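Side-chain contacts in tetratricopeptide TPR_2 repeat protein (Thermobaculum terrenum, PDB 5DJS), which is of unknown function but joins tetratricopeptide repeats to a GT-B-type region of glycosyltransferase family 41 and holds uridine-5'-diphosphate in a pocket: residues S169-L172 against R173-V177; P397-R400 against T401-L404; S425-A428 against L429-G432. The protein carries 1 engineered substitution. All blocks are in the same frame, centred on the assembly; numbering follows the deposited sequence.

Interaction 1 (S169-L172 against R173-V177); sequences SGEL and RCHPV
Arg173 turns its side chain back over the chain that leads into it and grips a backbone carbonyl three residues earlier. Its NH1 donates to Gly170 O at 2.9 Å, with an N-H...O angle of 151°. The oxygen lies at the guanidinium edge, a little out of the plane. One face of the same guanidinium covers Glu171, with NH1 of Arg173 3.8 Å from Glu171 CB. CG of Arg173 stands between the backbone N and the carbonyl carbon (chi1 66°). The side chain then runs extended, back to Gly170.

Glu171 lies between Arg173, His175 and Val177. Its CG lies 3.4 Å from His175 CD2, and the carboxylate and imidazole planes are 65° apart. The same CG meets Val177 CG2 at 3.5 Å, the two side chains crossing at about a right angle. CG1 of Val177 rests 3.6 Å from Ser169 OG.

Ser169 OG accepts from Glu171 N at 3.2 Å, an ST turn. Leu172 is the centre of an inverse gamma turn, in which Arg173 N makes a weak bond to Glu171 O. The chain leaves strand 163-169 of a parallel sheet at Ser169 and enters helix 176-187, in the earlier family 41 range of the GT-B clan. The His175 side chain is about 7 Å from uridine-5'-diphosphate.

OE1 of Glu171 accepts from Met250 N, and OE2 has a weak bond with Ser245 OG, which also bonds Ser169 OG. Arg173 has a long, weak ion pair with Asp201. The acid and the arginine pack together, but their charged ends are not in contact: Glu171 OE1 is 5.1 Å from Arg173 NH2. The buried carboxylate has neutral partners, an N-H and a hydroxyl, and the guanidinium probably stabilises the turn through a neutral carbonyl.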
loop_
_atom_site.group_PDB
_atom_site.type_symbol
_atom_site.label_atom_id
_atom_site.label_comp_id
_atom_site.label_asym_id
_atom_site.label_seq_id
_atom_site.Cartn_x
_atom_site.Cartn_y
_atom_site.Cartn_z
ATOM N N SER A 169 -4.967 1.758 -12.197
ATOM C CA SER A 169 -5.023 1.839 -10.741
ATOM C C SER A 169 -6.272 2.526 -10.253
ATOM O O SER A 169 -6.817 3.393 -10.926
ATOM C CB SER A 169 -3.832 2.623 -10.205
ATOM O OG SER A 169 -3.763 2.514 -8.795
ATOM N N GLY A 170 -6.706 2.136 -9.060
ATOM C CA GLY A 170 -7.794 2.806 -8.352
ATOM C C GLY A 170 -7.326 3.680 -7.213
ATOM O O GLY A 170 -8.136 4.081 -6.377
ATOM N N GLU A 171 -6.027 3.975 -7.158
ATOM C CA GLU A 171 -5.537 5.001 -6.244
ATOM C C GLU A 171 -4.585 6.008 -6.937
ATOM O O GLU A 171 -3.504 6.345 -6.434
ATOM C CB GLU A 171 -4.974 4.366 -4.970
ATOM C CG GLU A 171 -3.974 3.263 -5.218
ATOM C CD GLU A 171 -4.577 1.864 -5.249
ATOM O OE1 GLU A 171 -5.816 1.705 -5.181
ATOM O OE2 GLU A 171 -3.777 0.904 -5.332
ATOM N N LEU A 172 -5.043 6.483 -8.100
ATOM C CA LEU A 172 -4.477 7.632 -8.793
ATOM C C LEU A 172 -5.001 8.895 -8.130
ATOM O O LEU A 172 -5.965 9.473 -8.602
ATOM C CB LEU A 172 -4.879 7.622 -10.285
ATOM C CG LEU A 172 -4.414 6.431 -11.132
ATOM C CD1 LEU A 172 -4.730 6.676 -12.596
ATOM C CD2 LEU A 172 -2.929 6.159 -10.957
ATOM N N ARG A 173 -4.369 9.282 -7.020
ATOM C CA ARG A 173 -4.748 10.453 -6.204
ATOM C C ARG A 173 -3.661 10.684 -5.148
ATOM O O ARG A 173 -2.617 10.018 -5.195
ATOM C CB ARG A 173 -6.125 10.257 -5.532
ATOM C CG ARG A 173 -6.173 9.152 -4.487
ATOM C CD ARG A 173 -7.519 9.076 -3.778
ATOM N NE ARG A 173 -7.591 7.845 -2.998
ATOM C CZ ARG A 173 -7.880 6.640 -3.485
ATOM N NH1 ARG A 173 -8.188 6.459 -4.767
ATOM N NH2 ARG A 173 -7.890 5.601 -2.666
ATOM N N CYS A 174 -3.898 11.608 -4.202
ATOM C CA CYS A 174 -2.998 11.834 -3.054
ATOM C C CYS A 174 -2.861 10.547 -2.259
ATOM O O CYS A 174 -3.633 10.289 -1.338
ATOM C CB CYS A 174 -3.512 12.957 -2.147
ATOM S SG CYS A 174 -3.399 14.595 -2.899
ATOM N N HIS A 175 -1.869 9.750 -2.649
ATOM C CA HIS A 175 -1.705 8.389 -2.178
ATOM C C HIS A 175 -0.377 7.883 -2.727
ATOM O O HIS A 175 -0.029 8.207 -3.855
ATOM C CB HIS A 175 -2.859 7.518 -2.697
ATOM C CG HIS A 175 -2.777 6.090 -2.267
ATOM N ND1 HIS A 175 -3.210 5.653 -1.034
ATOM C CD2 HIS A 175 -2.289 5.003 -2.897
ATOM C CE1 HIS A 175 -2.994 4.352 -0.926
ATOM N NE2 HIS A 175 -2.437 3.933 -2.047
ATOM N N PRO A 176 0.377 7.097 -1.943
ATOM C CA PRO A 176 1.655 6.550 -2.406
ATOM C C PRO A 176 1.755 6.239 -3.895
ATOM O O PRO A 176 2.713 6.664 -4.534
ATOM C CB PRO A 176 1.773 5.274 -1.579
ATOM C CG PRO A 176 1.233 5.718 -0.248
ATOM C CD PRO A 176 0.136 6.715 -0.539
ATOM N N VAL A 177 0.775 5.510 -4.432
ATOM C CA VAL A 177 0.682 5.221 -5.871
ATOM C C VAL A 177 0.807 6.496 -6.694
ATOM O O VAL A 177 1.748 6.641 -7.471
ATOM C CB VAL A 177 -0.619 4.458 -6.243
ATOM C CG1 VAL A 177 -0.881 4.472 -7.745
ATOM C CG2 VAL A 177 -0.555 3.018 -5.732
#

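Interaction 2 (P397-R400 against T401-L404); sequences PMPR and TDLL. With UDP (uridine-5'-diphosphate), chain E.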
loop_
_atom_site.group_PDB
_atom_site.type_symbol
_atom_site.label_atom_id
_atom_site.label_comp_id
_atom_site.label_asym_id
_atom_site.label_seq_id
_atom_site.Cartn_x
_atom_site.Cartn_y
_atom_site.Cartn_z
ATOM N N PRO A 397 -3.747 11.334 12.737
ATOM C CA PRO A 397 -3.099 11.606 11.445
ATOM C C PRO A 397 -3.239 13.060 10.952
ATOM O O PRO A 397 -4.173 13.768 11.347
ATOM C CB PRO A 397 -3.795 10.625 10.490
ATOM C CG PRO A 397 -5.141 10.411 11.087
ATOM C CD PRO A 397 -4.974 10.525 12.580
ATOM N N MET A 398 -2.298 13.470 10.095
ATOM C CA MET A 398 -2.161 14.850 9.617
ATOM C C MET A 398 -2.049 14.948 8.100
ATOM O O MET A 398 -1.738 13.955 7.437
ATOM C CB MET A 398 -0.864 15.432 10.155
ATOM C CG MET A 398 -0.777 15.522 11.658
ATOM S SD MET A 398 0.851 16.126 12.110
ATOM C CE MET A 398 1.818 14.662 11.909
ATOM N N PRO A 399 -2.252 16.166 7.545
ATOM C CA PRO A 399 -1.873 16.436 6.153
ATOM C C PRO A 399 -0.403 16.091 5.863
ATOM O O PRO A 399 0.408 16.000 6.790
ATOM C CB PRO A 399 -2.118 17.945 6.007
ATOM C CG PRO A 399 -3.194 18.253 6.994
ATOM C CD PRO A 399 -3.001 17.295 8.139
ATOM N N ARG A 400 -0.087 15.904 4.585
ATOM C CA ARG A 400 1.238 15.431 4.137
ATOM C C ARG A 400 2.407 16.314 4.615
ATOM O O ARG A 400 3.321 15.808 5.260
ATOM C CB ARG A 400 1.240 15.277 2.603
ATOM C CG ARG A 400 2.595 15.133 1.910
ATOM C CD ARG A 400 2.960 13.715 1.468
ATOM N NE ARG A 400 3.543 13.743 0.114
ATOM C CZ ARG A 400 4.390 12.849 -0.402
ATOM N NH1 ARG A 400 4.813 11.798 0.299
ATOM N NH2 ARG A 400 4.830 13.013 -1.652
ATOM N N THR A 401 2.379 17.610 4.304
ATOM C CA THR A 401 3.467 18.525 4.698
ATOM C C THR A 401 3.549 18.749 6.209
ATOM O O THR A 401 4.643 18.964 6.734
ATOM C CB THR A 401 3.372 19.911 4.016
ATOM O OG1 THR A 401 2.083 20.480 4.257
ATOM C CG2 THR A 401 3.621 19.805 2.510
ATOM N N ASP A 402 2.405 18.714 6.897
ATOM C CA ASP A 402 2.389 18.760 8.361
ATOM C C ASP A 402 3.104 17.544 8.960
ATOM O O ASP A 402 3.812 17.680 9.958
ATOM C CB ASP A 402 0.953 18.859 8.914
ATOM C CG ASP A 402 0.305 20.225 8.659
ATOM O OD1 ASP A 402 0.839 21.013 7.855
ATOM O OD2 ASP A 402 -0.751 20.513 9.263
ATOM N N LEU A 403 2.929 16.370 8.347
ATOM C CA LEU A 403 3.592 15.143 8.814
ATOM C C LEU A 403 5.084 15.166 8.528
ATOM O O LEU A 403 5.891 14.817 9.393
ATOM C CB LEU A 403 2.970 13.894 8.185
ATOM C CG LEU A 403 3.556 12.535 8.618
ATOM C CD1 LEU A 403 2.882 11.988 9.874
ATOM C CD2 LEU A 403 3.471 11.530 7.481
ATOM N N LEU A 404 5.445 15.549 7.312
ATOM C CA LEU A 404 6.852 15.786 6.965
ATOM C C LEU A 404 7.555 16.718 7.980
ATOM O O LEU A 404 8.670 16.439 8.435
ATOM C CB LEU A 404 6.962 16.367 5.543
ATOM C CG LEU A 404 7.223 15.496 4.297
ATOM C CD1 LEU A 404 7.217 14.002 4.554
ATOM C CD2 LEU A 404 6.250 15.855 3.181
HETATM N N1 UDP E . 0.298 9.937 5.718
HETATM C C2 UDP E . -0.414 11.104 6.119
HETATM N N3 UDP E . -0.801 11.246 7.401
HETATM C C4 UDP E . -0.523 10.304 8.317
HETATM C C5 UDP E . 0.174 9.156 7.966
HETATM C C6 UDP E . 0.578 8.993 6.646
HETATM O O2 UDP E . -0.697 12.012 5.302
HETATM O O4 UDP E . -0.888 10.452 9.493
HETATM C "C1'" UDP E . 0.732 9.775 4.313
HETATM C "C2'" UDP E . 2.248 9.767 4.255
HETATM O "O2'" UDP E . 2.630 10.605 3.162
HETATM C "C3'" UDP E . 2.615 8.296 4.093
HETATM C "C4'" UDP E . 1.380 7.642 3.474
HETATM O "O4'" UDP E . 0.291 8.545 3.715
HETATM O "O3'" UDP E . 3.765 8.102 3.282
HETATM C "C5'" UDP E . 0.996 6.269 4.027
HETATM O "O5'" UDP E . 2.120 5.472 4.399
HETATM P PA UDP E . 1.892 4.142 5.295
HETATM O O1A UDP E . 0.990 3.227 4.502
HETATM O O2A UDP E . 1.485 4.602 6.676
HETATM O O3A UDP E . 3.333 3.425 5.469
HETATM P PB UDP E . 4.298 2.990 4.247
HETATM O O1B UDP E . 4.393 4.181 3.340
HETATM O O2B UDP E . 5.604 2.721 4.918
HETATM O O3B UDP E . 3.640 1.771 3.647
#
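Met398 and Leu403 form the tight side of this contact. The methyl CE of Met398 touches Leu403 CD1 at 3.5 Å, and the two side chains cross at about a right angle. A bend at the end of the methionine (chi3 -78°) brings the methyl back to the leucine. The sulfur passes over the Asp402 carbonyl. Backbone bonds hold the same turn. O of Pro399, the N-cap residue, accepts from Leu403 N at 3.0 Å, and Arg400 O accepts from Leu404 N in the next bond of the helix. The side chains of these last two also meet, Arg400 CG being 3.9 Å from Leu404 CD2.

The other side is looser and faces solvent. Pro399 and Asp402 are both exposed, and the ring atom CG of Pro399 lies 4.0 Å from Asp402 OD2.

The turn holds the uracil of uridine-5'-diphosphate. UDP N3 donates to Met398 O at 2.9 Å, and Met398 N gives a weak bond to UDP O4. CD2 of Leu403 packs 3.9 Å from UDP C2' of the ribose.

NH1 of Arg400 makes a salt bridge with Glu427, and the guanidinium makes a cation-pi contact with Tyr179 of helix 176-187. The turn links strand 392-395 to helix 400-405. Met398 and Leu403 lean on Ile365 of strand 361-365, while Leu403 and Leu404 pack on helix 423-430.

Interaction 3 (S425-A428 against L429-G432); sequences SLEA and LWMG. With UDP (uridine-5'-diphosphate), chain E.
Leu426 lies over one face of the indole of Trp430, the residue one turn later in the helix. CG of Leu426 is 4.0 Å from the centroid of the six-membered ring and 28° off the ring normal, a CH-pi contact. The branch CD2 of Leu426 reaches Trp430 CZ2 at 3.4 Å, while CD1 lies toward NE1. Leu426 O is also over a face of the indole, near CG, and accepts from Trp430 N at 3.0 Å. The chi1 of Trp430, -74°, sets its CG anti to the carbonyl carbon and turns the ring back along the helix.

Glu427 comes to the same indole obliquely. Its CG is 4.0 Å from Trp430 CZ3, and the carboxylate and ring planes are 51° apart. Beyond CG the glutamate is extended and points to the ribose of uridine-5'-diphosphate. There OE2 lies very close to UDP O2'. The modelled separation is too short to trust, so the bond between them is doubtful in its geometry.

The helix ends in a Schellman motif. Gly432, with positive phi, is its C-prime residue. Gly432 N bonds Leu429 O at 2.9 Å, and the backbone N of the residue after Gly432 pairs with Ala428 O.

Trp430 NE1 donates to Cys311 O, and the indole packs on Pro313 and Pro314. Helix 423-430 connects strands 412-414 and 435-438 in a beta-alpha-beta unit. Leu426 and Leu429 pack on helix 447-454, and Ala428 on strand 435-438.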
loop_
_atom_site.group_PDB
_atom_site.type_symbol
_atom_site.label_atom_id
_atom_site.label_comp_id
_atom_site.label_asym_id
_atom_site.label_seq_id
_atom_site.Cartn_x
_atom_site.Cartn_y
_atom_site.Cartn_z
ATOM N N SER A 425 9.525 5.661 5.084
ATOM C CA SER A 425 10.992 5.624 5.171
ATOM C C SER A 425 11.641 6.654 4.257
ATOM O O SER A 425 12.561 7.365 4.675
ATOM C CB SER A 425 11.518 4.234 4.839
ATOM O OG SER A 425 10.814 3.295 5.609
ATOM N N LEU A 426 11.148 6.736 3.021
ATOM C CA LEU A 426 11.635 7.723 2.071
ATOM C C LEU A 426 11.344 9.141 2.574
ATOM O O LEU A 426 12.201 10.022 2.479
ATOM C CB LEU A 426 11.017 7.495 0.694
ATOM C CG LEU A 426 11.399 8.486 -0.402
ATOM C CD1 LEU A 426 12.873 8.389 -0.752
ATOM C CD2 LEU A 426 10.547 8.228 -1.628
ATOM N N GLU A 427 10.151 9.351 3.123
ATOM C CA GLU A 427 9.794 10.644 3.696
ATOM C C GLU A 427 10.733 11.065 4.820
ATOM O O GLU A 427 11.065 12.244 4.933
ATOM C CB GLU A 427 8.349 10.632 4.202
ATOM C CG GLU A 427 7.319 10.718 3.083
ATOM C CD GLU A 427 5.900 10.510 3.557
ATOM O OE1 GLU A 427 5.684 9.978 4.676
ATOM O OE2 GLU A 427 4.993 10.886 2.792
ATOM N N ALA A 428 11.140 10.106 5.650
ATOM C CA ALA A 428 12.084 10.361 6.740
ATOM C C ALA A 428 13.413 10.857 6.184
ATOM O O ALA A 428 13.891 11.928 6.572
ATOM C CB ALA A 428 12.293 9.107 7.584
ATOM N N LEU A 429 13.982 10.092 5.256
ATOM C CA LEU A 429 15.241 10.475 4.612
ATOM C C LEU A 429 15.162 11.873 3.980
ATOM O O LEU A 429 16.079 12.669 4.153
ATOM C CB LEU A 429 15.680 9.444 3.560
ATOM C CG LEU A 429 15.910 7.975 3.962
ATOM C CD1 LEU A 429 16.731 7.260 2.899
ATOM C CD2 LEU A 429 16.574 7.813 5.318
ATOM N N TRP A 430 14.065 12.183 3.292
ATOM C CA TRP A 430 13.846 13.539 2.741
ATOM C C TRP A 430 13.997 14.664 3.783
ATOM O O TRP A 430 14.408 15.781 3.434
ATOM C CB TRP A 430 12.456 13.676 2.089
ATOM C CG TRP A 430 12.270 13.000 0.743
ATOM C CD1 TRP A 430 13.243 12.616 -0.145
ATOM C CD2 TRP A 430 11.017 12.677 0.127
ATOM N NE1 TRP A 430 12.669 12.053 -1.259
ATOM C CE2 TRP A 430 11.304 12.079 -1.119
ATOM C CE3 TRP A 430 9.676 12.818 0.517
ATOM C CZ2 TRP A 430 10.295 11.622 -1.981
ATOM C CZ3 TRP A 430 8.670 12.373 -0.348
ATOM C CH2 TRP A 430 8.988 11.783 -1.580
ATOM N N MET A 431 13.645 14.363 5.040
ATOM C CA MET A 431 13.791 15.289 6.176
ATOM C C MET A 431 15.072 15.079 7.017
ATOM O O MET A 431 15.157 15.528 8.167
ATOM C CB MET A 431 12.549 15.180 7.070
ATOM C CG MET A 431 11.240 15.486 6.358
ATOM S SD MET A 431 11.213 17.098 5.550
ATOM C CE MET A 431 11.391 18.220 6.937
ATOM N N GLY A 432 16.070 14.414 6.442
ATOM C CA GLY A 432 17.340 14.211 7.115
ATOM C C GLY A 432 17.296 13.386 8.384
ATOM O O GLY A 432 18.142 13.578 9.258
HETATM N N1 UDP E . 0.298 9.937 5.718
HETATM C C2 UDP E . -0.414 11.104 6.119
HETATM N N3 UDP E . -0.801 11.246 7.401
HETATM C C4 UDP E . -0.523 10.304 8.317
HETATM C C5 UDP E . 0.174 9.156 7.966
HETATM C C6 UDP E . 0.578 8.993 6.646
HETATM O O2 UDP E . -0.697 12.012 5.302
HETATM O O4 UDP E . -0.888 10.452 9.493
HETATM C "C1'" UDP E . 0.732 9.775 4.313
HETATM C "C2'" UDP E . 2.248 9.767 4.255
HETATM O "O2'" UDP E . 2.630 10.605 3.162
HETATM C "C3'" UDP E . 2.615 8.296 4.093
HETATM C "C4'" UDP E . 1.380 7.642 3.474
HETATM O "O4'" UDP E . 0.291 8.545 3.715
HETATM O "O3'" UDP E . 3.765 8.102 3.282
HETATM C "C5'" UDP E . 0.996 6.269 4.027
HETATM O "O5'" UDP E . 2.120 5.472 4.399
HETATM P PA UDP E . 1.892 4.142 5.295
HETATM O O1A UDP E . 0.990 3.227 4.502
HETATM O O2A UDP E . 1.485 4.602 6.676
HETATM O O3A UDP E . 3.333 3.425 5.469
HETATM P PB UDP E . 4.298 2.990 4.247
HETATM O O1B UDP E . 4.393 4.181 3.340
HETATM O O2B UDP E . 5.604 2.721 4.918
HETATM O O3B UDP E . 3.640 1.771 3.647
#

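Overall arrangement
The three contacts follow one another along the chain; none nests in or crosses another. Interactions 1 and 2 bridge short loops that lead into helices; interaction 3 lies along a helix to its C-terminal end. Interaction 1 joins strand 163-169 to helix 176-187, in the earlier family 41 range. Interactions 2 and 3 are both in the later range, on helices that accompany its parallel sheet. These two touch: Leu404 CD1 is 3.6 Å from Glu427 CB, and Leu404 O is 3.4 Å from Met431 CG. Both contact uridine-5'-diphosphate. Interaction 1 stays apart, its nearest atoms about 7 Å from either. The arginine of interaction 2 also reaches helix 176-187 and so links the two regions.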